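Local coordinates for uncharacterized protein (Bacteroides ovatus, PDB 4FS7) that is of unknown function but, as an extracellular leucine-rich repeat protein of the BspA type, probably binds other proteins, at residues V281-S285 / V286-E290. Sequence-based numbering, arbitrary orientation. Where two conformers were deposited one is given.
With EDO (1,2-ethanediol), chain C.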
loop_
_atom_site.group_PDB
_atom_site.type_symbol
_atom_site.label_atom_id
_atom_site.label_comp_id
_atom_site.label_asym_id
_atom_site.label_seq_id
_atom_site.Cartn_x
_atom_site.Cartn_y
_atom_site.Cartn_z
ATOM N N VAL A 281 10.239 12.114 -17.052
ATOM C CA VAL A 281 9.434 11.012 -17.483
ATOM C C VAL A 281 9.900 10.441 -18.809
ATOM O O VAL A 281 10.193 11.193 -19.725
ATOM C CB VAL A 281 7.948 11.513 -17.689
ATOM C CG1 VAL A 281 7.118 10.532 -18.532
ATOM C CG2 VAL A 281 7.286 11.836 -16.356
ATOM N N ILE A 282 9.994 9.115 -18.867
ATOM C CA ILE A 282 10.071 8.387 -20.114
ATOM C C ILE A 282 8.867 7.456 -20.137
ATOM O O ILE A 282 8.674 6.670 -19.207
ATOM C CB ILE A 282 11.367 7.561 -20.286
ATOM C CG1 ILE A 282 12.591 8.423 -20.022
ATOM C CG2 ILE A 282 11.329 6.894 -21.672
ATOM C CD1 ILE A 282 13.925 7.620 -19.876
ATOM N N TYR A 283 8.053 7.520 -21.181
ATOM C CA TYR A 283 6.779 6.826 -21.197
ATOM C C TYR A 283 6.475 6.278 -22.583
ATOM O O TYR A 283 6.495 7.022 -23.547
ATOM C CB TYR A 283 5.665 7.776 -20.741
ATOM C CG TYR A 283 4.324 7.095 -20.543
ATOM C CD1 TYR A 283 3.481 6.823 -21.590
ATOM C CD2 TYR A 283 3.912 6.713 -19.262
ATOM C CE1 TYR A 283 2.262 6.194 -21.398
ATOM C CE2 TYR A 283 2.696 6.106 -19.065
ATOM C CZ TYR A 283 1.885 5.820 -20.130
ATOM O OH TYR A 283 0.669 5.242 -19.901
ATOM N N GLY A 284 6.175 4.987 -22.673
ATOM C CA GLY A 284 5.948 4.296 -23.934
ATOM C C GLY A 284 4.682 3.539 -24.102
ATOM O O GLY A 284 4.435 2.974 -25.164
ATOM N N SER A 285 3.830 3.456 -23.075
ATOM C CA SER A 285 2.596 2.716 -23.251
ATOM C C SER A 285 1.672 3.458 -24.212
ATOM O O SER A 285 1.697 4.690 -24.311
ATOM C CB SER A 285 1.877 2.439 -21.934
ATOM O OG SER A 285 0.839 1.488 -22.148
ATOM N N VAL A 286 0.852 2.708 -24.936
ATOM C CA VAL A 286 0.084 3.244 -26.054
ATOM C C VAL A 286 -0.847 4.418 -25.667
ATOM O O VAL A 286 -1.059 5.358 -26.427
ATOM C CB VAL A 286 -0.661 2.136 -26.831
ATOM C CG1 VAL A 286 -1.689 1.424 -25.997
ATOM C CG2 VAL A 286 -1.308 2.692 -28.054
ATOM N N ILE A 287 -1.438 4.320 -24.487
ATOM C CA ILE A 287 -2.309 5.350 -23.936
ATOM C C ILE A 287 -1.623 5.930 -22.698
ATOM O O ILE A 287 -1.134 5.163 -21.852
ATOM C CB ILE A 287 -3.674 4.757 -23.538
ATOM C CG1 ILE A 287 -4.451 4.253 -24.742
ATOM C CG2 ILE A 287 -4.521 5.788 -22.734
ATOM C CD1 ILE A 287 -5.497 3.203 -24.411
ATOM N N VAL A 288 -1.625 7.255 -22.571
ATOM C CA VAL A 288 -1.358 7.951 -21.317
ATOM C C VAL A 288 -2.736 8.131 -20.651
ATOM O O VAL A 288 -3.530 8.918 -21.133
ATOM C CB VAL A 288 -0.713 9.349 -21.484
ATOM C CG1 VAL A 288 -0.472 10.026 -20.084
ATOM C CG2 VAL A 288 0.587 9.267 -22.285
ATOM N N PRO A 289 -3.072 7.329 -19.630
ATOM C CA PRO A 289 -4.451 7.395 -19.093
ATOM C C PRO A 289 -4.813 8.733 -18.479
ATOM O O PRO A 289 -3.955 9.587 -18.218
ATOM C CB PRO A 289 -4.437 6.312 -17.982
ATOM C CG PRO A 289 -3.348 5.421 -18.310
ATOM C CD PRO A 289 -2.305 6.245 -18.997
ATOM N N GLU A 290 -6.094 8.902 -18.207
ATOM C CA GLU A 290 -6.553 10.090 -17.519
ATOM C C GLU A 290 -5.703 10.424 -16.302
ATOM O O GLU A 290 -5.359 9.529 -15.514
ATOM C CB GLU A 290 -8.041 9.953 -17.144
ATOM C CG GLU A 290 -8.329 8.893 -16.086
ATOM C CD GLU A 290 -9.717 8.943 -15.480
ATOM O OE1 GLU A 290 -10.657 9.289 -16.209
ATOM O OE2 GLU A 290 -9.883 8.620 -14.276
HETATM C C1 EDO C . -2.079 2.148 -20.982
HETATM O O1 EDO C . -1.761 1.963 -22.419
HETATM C C2 EDO C . -3.577 1.974 -20.613
HETATM O O2 EDO C . -3.851 0.611 -20.193
#
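Tyr283 reaches across the turn and donates a hydrogen bond from its phenol hydroxyl to the backbone carbonyl of Ile287, OH to O 2.7 Å. The acceptor lies at the ring edge, and the hydroxyl meets it on a lone pair in the carbonyl plane, with a C=O...OH angle of 138°. CG stands anti to the backbone N (chi1 -172°), which sends the ring to the far limb of the turn. There CE1 of Tyr283 packs against CG2 of Val288 at 3.6 Å, while CD of Pro289 comes to 3.3 Å from the Tyr283 OH. A phenylalanine here would probably keep the contact with Val288 but leave the Ile287 carbonyl without its hydroxyl donor. Beside this bond, O1 of a 1,2-ethanediol, probably from the crystallisation liquor, donates a hydrogen bond to OG of Ser285 (2.7 Å) in one of its two conformers and accepts from N of Ile287 (3.2 Å). In that conformer Ser285 OG is hydrogen-bonded to Leu265 O of the preceding coil, and the diol to Ile267 N. Tyr283 and Ser285 both pack on Ile267, whereas Val288 lies on Ile311 and Ala315 of the following coil. Gly284 O takes a hydrogen bond from Ser307. The corner is three residues long, against five in the coils on either side, and the tyrosine spans it between two parallel sheets of the BspA-type leucine-rich repeat solenoid.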